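Local coordinates for protein RNA methyltransferase, TrmH family (Porphyromonas gingivalis, PDB 2I6D) that probably binds RNA and transfers methyl groups to it, as a knotted methyltransferase of the TrmH (SpoU) family, at residues L106-V111 and G118-T123; A139-P144 and V157-L162; R46-T51 and S59-A64. One frame throughout, in Å; residues are numbered along the deposited sequence. Where two conformers were deposited one is given.

Contact 1: residues L106-V111 and G118-T123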
loop_
_atom_site.group_PDB
_atom_site.type_symbol
_atom_site.label_atom_id
_atom_site.label_comp_id
_atom_site.label_asym_id
_atom_site.label_seq_id
_atom_site.Cartn_x
_atom_site.Cartn_y
_atom_site.Cartn_z
ATOM N N LEU A 106 -9.048 5.566 -1.245
ATOM C CA LEU A 106 -9.074 4.552 -2.282
ATOM C C LEU A 106 -9.449 3.212 -1.711
ATOM O O LEU A 106 -9.039 2.864 -0.581
ATOM C CB LEU A 106 -7.709 4.433 -2.982
ATOM C CG LEU A 106 -7.152 5.733 -3.511
ATOM C CD1 LEU A 106 -5.828 5.383 -4.222
ATOM C CD2 LEU A 106 -8.175 6.413 -4.452
ATOM N N LEU A 107 -10.270 2.479 -2.462
ATOM C CA LEU A 107 -10.502 1.088 -2.153
ATOM C C LEU A 107 -10.091 0.262 -3.367
ATOM O O LEU A 107 -10.575 0.484 -4.472
ATOM C CB LEU A 107 -11.971 0.826 -1.790
ATOM C CG LEU A 107 -12.349 -0.583 -1.281
ATOM C CD1 LEU A 107 -12.399 -1.613 -2.384
ATOM C CD2 LEU A 107 -11.449 -1.079 -0.207
ATOM N N LEU A 108 -9.195 -0.684 -3.145
ATOM C CA LEU A 108 -8.733 -1.574 -4.206
ATOM C C LEU A 108 -9.492 -2.877 -4.067
ATOM O O LEU A 108 -9.261 -3.638 -3.122
ATOM C CB LEU A 108 -7.233 -1.828 -4.076
ATOM C CG LEU A 108 -6.354 -0.574 -4.008
ATOM C CD1 LEU A 108 -4.915 -1.016 -4.229
ATOM C CD2 LEU A 108 -6.791 0.484 -5.058
ATOM N N ASP A 109 -10.404 -3.137 -5.004
ATOM C CA ASP A 109 -11.249 -4.363 -4.966
ATOM C C ASP A 109 -10.619 -5.445 -5.847
ATOM O O ASP A 109 -10.815 -5.416 -7.067
ATOM C CB ASP A 109 -12.661 -4.049 -5.514
ATOM C CG ASP A 109 -13.583 -5.270 -5.553
ATOM O OD1 ASP A 109 -13.389 -6.205 -4.748
ATOM O OD2 ASP A 109 -14.544 -5.288 -6.372
ATOM N N GLY A 110 -9.881 -6.383 -5.255
ATOM C CA GLY A 110 -9.307 -7.501 -6.020
ATOM C C GLY A 110 -8.194 -7.084 -6.972
ATOM O O GLY A 110 -8.036 -7.660 -8.053
ATOM N N VAL A 111 -7.396 -6.100 -6.555
ATOM C CA VAL A 111 -6.240 -5.648 -7.330
ATOM C C VAL A 111 -5.075 -6.531 -6.867
ATOM O O VAL A 111 -4.393 -6.242 -5.865
ATOM C CB VAL A 111 -5.956 -4.154 -7.127
ATOM C CG1 VAL A 111 -4.678 -3.733 -7.895
ATOM C CG2 VAL A 111 -7.132 -3.330 -7.633
ATOM N N GLY A 118 1.774 -1.371 -5.663
ATOM C CA GLY A 118 2.895 -0.475 -5.377
ATOM C C GLY A 118 2.780 0.844 -6.115
ATOM O O GLY A 118 3.035 1.916 -5.546
ATOM N N THR A 119 2.478 0.764 -7.406
ATOM C CA THR A 119 2.314 1.973 -8.205
ATOM C C THR A 119 1.190 2.842 -7.636
ATOM O O THR A 119 1.321 4.072 -7.583
ATOM C CB THR A 119 2.073 1.636 -9.682
ATOM O OG1 THR A 119 3.194 0.876 -10.163
ATOM C CG2 THR A 119 1.925 2.908 -10.522
ATOM N N ILE A 120 0.080 2.211 -7.275
ATOM C CA ILE A 120 -1.068 2.917 -6.692
ATOM C C ILE A 120 -0.676 3.589 -5.382
ATOM O O ILE A 120 -1.044 4.746 -5.159
ATOM C CB ILE A 120 -2.307 2.005 -6.534
ATOM C CG1 ILE A 120 -2.920 1.797 -7.917
ATOM C CG2 ILE A 120 -3.358 2.643 -5.584
ATOM C CD1 ILE A 120 -3.804 0.509 -8.006
ATOM N N LEU A 121 0.048 2.870 -4.521
ATOM C CA LEU A 121 0.540 3.485 -3.282
ATOM C C LEU A 121 1.381 4.739 -3.548
ATOM O O LEU A 121 1.279 5.722 -2.817
ATOM C CB LEU A 121 1.337 2.487 -2.425
ATOM C CG LEU A 121 0.529 1.351 -1.780
ATOM C CD1 LEU A 121 1.502 0.399 -1.055
ATOM C CD2 LEU A 121 -0.517 1.923 -0.796
ATOM N N ARG A 122 2.282 4.674 -4.537
ATOM C CA ARG A 122 3.114 5.833 -4.881
ATOM C C ARG A 122 2.275 6.992 -5.408
ATOM O O ARG A 122 2.543 8.167 -5.087
ATOM C CB ARG A 122 4.193 5.455 -5.897
ATOM C CG ARG A 122 5.168 4.426 -5.343
ATOM C CD ARG A 122 6.237 4.006 -6.349
ATOM N NE ARG A 122 6.752 5.173 -7.042
ATOM C CZ ARG A 122 7.675 5.157 -7.999
ATOM N NH1 ARG A 122 8.238 4.015 -8.391
ATOM N NH2 ARG A 122 8.035 6.299 -8.561
ATOM N N THR A 123 1.275 6.677 -6.223
ATOM C CA THR A 123 0.344 7.696 -6.718
ATOM C C THR A 123 -0.446 8.339 -5.576
ATOM O O THR A 123 -0.559 9.555 -5.512
ATOM C CB THR A 123 -0.643 7.088 -7.737
ATOM O OG1 THR A 123 0.058 6.846 -8.958
ATOM C CG2 THR A 123 -1.839 8.052 -8.007
#

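Contact 2: residues A139-P144 and V157-L162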
loop_
_atom_site.group_PDB
_atom_site.type_symbol
_atom_site.label_atom_id
_atom_site.label_comp_id
_atom_site.label_asym_id
_atom_site.label_seq_id
_atom_site.Cartn_x
_atom_site.Cartn_y
_atom_site.Cartn_z
ATOM N N ALA A 139 -3.406 -7.494 -3.352
ATOM C CA ALA A 139 -2.035 -7.842 -2.941
ATOM C C ALA A 139 -1.769 -7.413 -1.502
ATOM O O ALA A 139 -2.383 -6.467 -1.012
ATOM C CB ALA A 139 -1.012 -7.204 -3.894
ATOM N N ASP A 140 -0.871 -8.122 -0.825
ATOM C CA ASP A 140 -0.499 -7.800 0.553
ATOM C C ASP A 140 0.487 -6.613 0.539
ATOM O O ASP A 140 1.612 -6.767 0.071
ATOM C CB ASP A 140 0.144 -9.045 1.218
ATOM C CG ASP A 140 0.531 -8.828 2.686
ATOM O OD1 ASP A 140 0.432 -7.708 3.222
ATOM O OD2 ASP A 140 0.938 -9.815 3.325
ATOM N N VAL A 141 0.088 -5.458 1.067
ATOM C CA VAL A 141 0.947 -4.253 1.016
ATOM C C VAL A 141 2.249 -4.401 1.812
ATOM O O VAL A 141 3.238 -3.720 1.509
ATOM C CB VAL A 141 0.226 -2.939 1.434
ATOM C CG1 VAL A 141 -0.837 -2.567 0.414
ATOM C CG2 VAL A 141 -0.365 -3.057 2.858
ATOM N N PHE A 142 2.247 -5.304 2.791
ATOM C CA PHE A 142 3.425 -5.534 3.633
ATOM C C PHE A 142 4.314 -6.665 3.140
ATOM O O PHE A 142 5.311 -7.017 3.788
ATOM C CB PHE A 142 3.017 -5.715 5.088
ATOM C CG PHE A 142 2.388 -4.476 5.670
ATOM C CD1 PHE A 142 3.158 -3.336 5.884
ATOM C CD2 PHE A 142 1.029 -4.439 5.961
ATOM C CE1 PHE A 142 2.589 -2.169 6.381
ATOM C CE2 PHE A 142 0.449 -3.275 6.478
ATOM C CZ PHE A 142 1.231 -2.144 6.684
ATOM N N SER A 143 3.955 -7.239 1.993
ATOM C CA SER A 143 4.805 -8.256 1.351
ATOM C C SER A 143 6.052 -7.507 0.844
ATOM O O SER A 143 5.946 -6.332 0.519
ATOM C CB SER A 143 4.066 -8.940 0.191
ATOM O OG SER A 143 3.789 -7.986 -0.833
ATOM N N PRO A 144 7.233 -8.164 0.834
ATOM C CA PRO A 144 8.461 -7.556 0.310
ATOM C C PRO A 144 8.289 -6.942 -1.077
ATOM O O PRO A 144 8.855 -5.883 -1.368
ATOM C CB PRO A 144 9.412 -8.738 0.207
ATOM C CG PRO A 144 8.973 -9.663 1.295
ATOM C CD PRO A 144 7.481 -9.517 1.376
ATOM N N VAL A 157 0.922 6.970 3.837
ATOM C CA VAL A 157 -0.339 6.387 3.346
ATOM C C VAL A 157 -0.641 5.183 4.245
ATOM O O VAL A 157 0.137 4.203 4.296
ATOM C CB VAL A 157 -0.261 5.974 1.848
ATOM C CG1 VAL A 157 -1.594 5.361 1.394
ATOM C CG2 VAL A 157 0.136 7.177 0.960
ATOM N N GLN A 158 -1.735 5.284 4.999
ATOM C CA GLN A 158 -2.143 4.187 5.874
ATOM C C GLN A 158 -2.948 3.129 5.106
ATOM O O GLN A 158 -4.016 3.437 4.559
ATOM C CB GLN A 158 -2.977 4.660 7.074
ATOM C CG GLN A 158 -3.356 3.456 7.992
ATOM C CD GLN A 158 -4.415 3.761 9.050
ATOM O OE1 GLN A 158 -5.589 4.025 8.738
ATOM N NE2 GLN A 158 -4.017 3.670 10.315
ATOM N N PRO A 159 -2.440 1.886 5.053
ATOM C CA PRO A 159 -3.168 0.882 4.293
ATOM C C PRO A 159 -4.046 0.012 5.191
ATOM O O PRO A 159 -3.615 -0.346 6.288
ATOM C CB PRO A 159 -2.052 0.094 3.637
ATOM C CG PRO A 159 -0.910 0.116 4.695
ATOM C CD PRO A 159 -1.132 1.399 5.537
ATOM N N THR A 160 -5.250 -0.336 4.740
ATOM C CA THR A 160 -6.185 -1.037 5.607
ATOM C C THR A 160 -6.762 -2.243 4.899
ATOM O O THR A 160 -7.615 -2.097 4.054
ATOM C CB THR A 160 -7.339 -0.109 6.107
ATOM O OG1 THR A 160 -6.781 1.003 6.826
ATOM C CG2 THR A 160 -8.271 -0.875 7.066
ATOM N N PRO A 161 -6.275 -3.450 5.235
ATOM C CA PRO A 161 -6.957 -4.642 4.703
ATOM C C PRO A 161 -8.374 -4.724 5.279
ATOM O O PRO A 161 -8.551 -4.631 6.503
ATOM C CB PRO A 161 -6.089 -5.801 5.215
ATOM C CG PRO A 161 -4.769 -5.150 5.610
ATOM C CD PRO A 161 -5.097 -3.786 6.062
ATOM N N LEU A 162 -9.381 -4.902 4.433
ATOM C CA LEU A 162 -10.753 -4.919 4.917
ATOM C C LEU A 162 -11.211 -6.326 5.241
ATOM O O LEU A 162 -10.815 -7.270 4.564
ATOM C CB LEU A 162 -11.721 -4.298 3.906
ATOM C CG LEU A 162 -11.528 -2.846 3.465
ATOM C CD1 LEU A 162 -12.647 -2.434 2.539
ATOM C CD2 LEU A 162 -11.525 -1.933 4.670
#

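Contact 3: residues R46-T51 and S59-A64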
loop_
_atom_site.group_PDB
_atom_site.type_symbol
_atom_site.label_atom_id
_atom_site.label_comp_id
_atom_site.label_asym_id
_atom_site.label_seq_id
_atom_site.Cartn_x
_atom_site.Cartn_y
_atom_site.Cartn_z
ATOM N N ARG A 46 11.431 -3.546 15.707
ATOM C CA ARG A 46 11.724 -4.696 16.566
ATOM C C ARG A 46 13.209 -5.085 16.466
ATOM O O ARG A 46 13.834 -5.533 17.425
ATOM C CB ARG A 46 10.850 -5.847 16.032
ATOM C CG ARG A 46 10.760 -7.139 16.836
ATOM C CD ARG A 46 9.585 -7.969 16.293
ATOM N NE ARG A 46 9.678 -9.388 16.609
ATOM C CZ ARG A 46 8.699 -10.271 16.421
ATOM N NH1 ARG A 46 8.877 -11.545 16.750
ATOM N NH2 ARG A 46 7.537 -9.884 15.917
HETATM N N MSE A 47 13.737 -4.966 15.248
HETATM C CA MSE A 47 15.079 -5.427 14.938
HETATM C C MSE A 47 15.648 -4.601 13.786
HETATM O O MSE A 47 14.925 -4.242 12.857
HETATM C CB MSE A 47 15.034 -6.907 14.568
HETATM C CG MSE A 47 16.304 -7.445 13.960
HETATM SE SE MSE A 47 16.298 -9.428 13.900
HETATM C CE MSE A 47 17.162 -9.751 15.608
ATOM N N LEU A 48 16.941 -4.295 13.870
ATOM C CA LEU A 48 17.630 -3.522 12.834
ATOM C C LEU A 48 19.008 -4.141 12.658
ATOM O O LEU A 48 19.785 -4.225 13.598
ATOM C CB LEU A 48 17.727 -2.053 13.231
ATOM C CG LEU A 48 18.306 -1.113 12.180
ATOM C CD1 LEU A 48 17.408 -1.062 10.923
ATOM C CD2 LEU A 48 18.481 0.284 12.774
ATOM N N VAL A 49 19.298 -4.591 11.448
ATOM C CA VAL A 49 20.513 -5.366 11.169
ATOM C C VAL A 49 21.199 -4.660 10.003
ATOM O O VAL A 49 20.560 -4.381 8.979
ATOM C CB VAL A 49 20.110 -6.779 10.771
ATOM C CG1 VAL A 49 21.245 -7.537 10.189
ATOM C CG2 VAL A 49 19.575 -7.523 12.002
ATOM N N GLY A 50 22.463 -4.311 10.165
ATOM C CA GLY A 50 23.142 -3.637 9.079
ATOM C C GLY A 50 24.623 -3.507 9.334
ATOM O O GLY A 50 25.103 -3.826 10.412
ATOM N N THR A 51 25.343 -3.015 8.333
ATOM C CA THR A 51 26.746 -2.696 8.508
ATOM C C THR A 51 26.841 -1.399 9.291
ATOM O O THR A 51 25.899 -0.597 9.283
ATOM C CB THR A 51 27.444 -2.507 7.159
ATOM O OG1 THR A 51 26.749 -1.493 6.408
ATOM C CG2 THR A 51 27.472 -3.809 6.374
ATOM N N SER A 59 18.797 7.077 13.135
ATOM C CA SER A 59 18.716 7.188 14.592
ATOM C C SER A 59 18.301 5.846 15.136
ATOM O O SER A 59 17.329 5.249 14.668
ATOM C CB SER A 59 17.812 8.326 15.094
ATOM O OG SER A 59 16.719 8.547 14.232
ATOM N N THR A 60 19.103 5.347 16.068
ATOM C CA THR A 60 18.904 4.047 16.666
ATOM C C THR A 60 17.478 3.973 17.185
ATOM O O THR A 60 17.036 4.865 17.918
ATOM C CB THR A 60 19.897 3.812 17.817
ATOM O OG1 THR A 60 21.115 4.525 17.555
ATOM C CG2 THR A 60 20.200 2.329 17.982
ATOM N N PRO A 61 16.737 2.924 16.779
ATOM C CA PRO A 61 15.353 2.767 17.220
ATOM C C PRO A 61 15.306 2.515 18.720
ATOM O O PRO A 61 16.167 1.811 19.258
ATOM C CB PRO A 61 14.881 1.507 16.486
ATOM C CG PRO A 61 15.905 1.230 15.429
ATOM C CD PRO A 61 17.180 1.822 15.911
ATOM N N HIS A 62 14.322 3.104 19.385
ATOM C CA HIS A 62 14.167 2.845 20.808
ATOM C C HIS A 62 13.672 1.414 21.036
ATOM O O HIS A 62 12.695 0.942 20.430
ATOM C CB HIS A 62 13.280 3.893 21.496
ATOM C CG HIS A 62 14.050 4.945 22.242
ATOM N ND1 HIS A 62 14.357 6.176 21.698
ATOM C CD2 HIS A 62 14.571 4.949 23.494
ATOM C CE1 HIS A 62 15.031 6.891 22.583
ATOM N NE2 HIS A 62 15.174 6.169 23.681
ATOM N N ASP A 63 14.408 0.699 21.882
ATOM C CA ASP A 63 14.032 -0.666 22.262
ATOM C C ASP A 63 13.967 -1.674 21.109
ATOM O O ASP A 63 13.040 -2.475 21.021
ATOM C CB ASP A 63 12.697 -0.656 23.027
ATOM C CG ASP A 63 12.496 -1.912 23.853
ATOM O OD1 ASP A 63 13.456 -2.332 24.536
ATOM O OD2 ASP A 63 11.390 -2.484 23.800
ATOM N N ALA A 64 14.954 -1.634 20.224
ATOM C CA ALA A 64 15.055 -2.639 19.180
ATOM C C ALA A 64 16.316 -3.464 19.384
ATOM O O ALA A 64 17.275 -3.005 19.995
ATOM C CB ALA A 64 15.042 -1.996 17.787
#

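Contact 1: residues L106-V111 and G118-T123
Segment 106-111, on strand 104-109, packs against helix 114-127, with the backbones closest at Leu108 and Ile120, whose CA atoms are 9.2 Å apart. Ile120 supplies the whole helix side of the touching set and more than half of the 152 Å² buried. Its two branches divide the work. CG2, set anti to the backbone N, touches Leu106 CD1 at 3.9 Å and Leu108 CD2 at 4.1 Å. The other branch starts beside the backbone N (chi1 -75°) and carries its end toward the loop that follows the strand, where Ile120 CD1 comes within 4.3 Å of Val111 CG1. Leu108 and Ile120 meet tip to tip, whereas Leu106 slants across the isoleucine. The strand alternates: Leu106 and Leu108 point to the helix, while Leu107 points to the other face of the sheet, where it touches Leu162 and Val204. These elements open the beta-alpha-beta unit 104-109, 114-127, 131-134 of the parallel sheet in the SpoU methyltransferase domain, in which 104-109 is an interior strand between 131-134 and 201-206. Helix 242-255 adds to the packing: Leu106 and Ile120 both touch Thr246, and Val111 touches Val242. The hydroxyl of Ser138 bonds to Leu108 O and to Val111 N, bridging the turn through Gly110. A bound acetic acid molecule, probably from the crystallisation liquor, sits beside the Val111 side chain.

Contact 2: residues A139-P144 and V157-L162
Val141 has CG1 beside the backbone N (chi1 -68°), which leaves CG2 between N and the carbonyl carbon, pointing at Pro159; Phe142, with chi1 of -64°, swings its ring round to the same proline although its CB does not head there. Pro159 receives both. Val141 CG2 lies 3.7 Å from Pro159 CB and is equally close to CG, the valine slanting across the ring. From the next residue, Phe142 CZ reaches Pro159 CG at 3.7 Å, the two side chains crossing at about a right angle. The same Val141 methyl also covers part of one face of the Phe142 ring, 3.6 Å above its plane and displaced toward the rim, so the three side chains touch one another pairwise. The segment 139-144 is held in shape by its own polar atoms. Asp140 OD1 accepts from Phe142 N at 3.0 Å, met 50° out of the carboxylate plane. Asp140 O is gripped twice, by Ser143 N and by Ser143 OG, the latter at 2.7 Å and in the carbonyl plane. The second carboxylate oxygen, OD2, forms salt bridges with Arg19 and Arg22 of the N-terminal part of the chain, which probably help to keep it ionised. Phe142 turns toward that part as well, meeting the ring of Phe28 with planes about 45° apart, while Val141 also packs on Leu134 and on Val117 and Leu121 of helix 114-127. The result is an Asx turn overlapping a type I beta turn from Asp140 to Ser143, with Ser143 at the N-cap of helix 144-148, laid against strand 158-161, at one edge of the parallel SpoU sheet within this chain.

Contact 3: residues R46-T51 and S59-A64
The flat peptide group joining Arg46 to Met47 carries the methyl of Ala64 on one face: CB of Ala64 stands over the C=O bond of Arg46, 3.8 Å from both C and O. Ala64 CA lies on the same side, out past the oxygen, 3.6 Å from Arg46 O, as a CA-H...O contact bent to 122° at the hydrogen and therefore weak. In the puckered ring of Pro61 the CG-CD bond is turned to the strand. Leu48 CD2 comes 3.7 Å from Pro61 CD and 3.8 Å from CG, the leucine crossing the proline at about a right angle. Leu48 gets there because its CG lies anti to the backbone N (chi1 -174°), which carries CD2 out to the Pro61 ring. A type II beta turn from Pro61 to Ala64 puts both residues on the strand side. The turn precedes strand 65-69, which pairs in parallel with 45-51 at an edge of the mixed sheet of the N-terminal domain, assigned to the MRM3-like substrate-binding family. On the other flank of 45-51, Arg46 and Met47, a selenomethionine here, both face Val90 in a classic beta bulge. The charged ends go outside the contact: Arg46 pairs with Glu25, and Asp63 with Arg44. Between the segments there is only van der Waals packing and one CA-H...O contact, so the turn is held to 45-51 without a hydrogen bond; pairing between 45-51 and 65-69 starts at Glu65, which bonds to Arg46 and Leu48.

Along the chain contact 3 closes first, then contact 1, then contact 2. Contacts 1 and 2 belong to the SpoU methylase region and both reach one parallel sheet, their centres about 9 Å apart. They touch directly: Val111 O and Ala139 N are 3.0 Å apart in a probable hydrogen bond, and Leu121 of helix 114-127 packs on Val141. Contact 3 lies in the separate mixed sheet of the substrate-binding-like region, about 30 Å from contact 1 and 23 Å from contact 2, centre to centre. Contact 2 borders that N-terminal region, consistent with a two-domain enzyme in which RNA recognition and methyl transfer are probably divided.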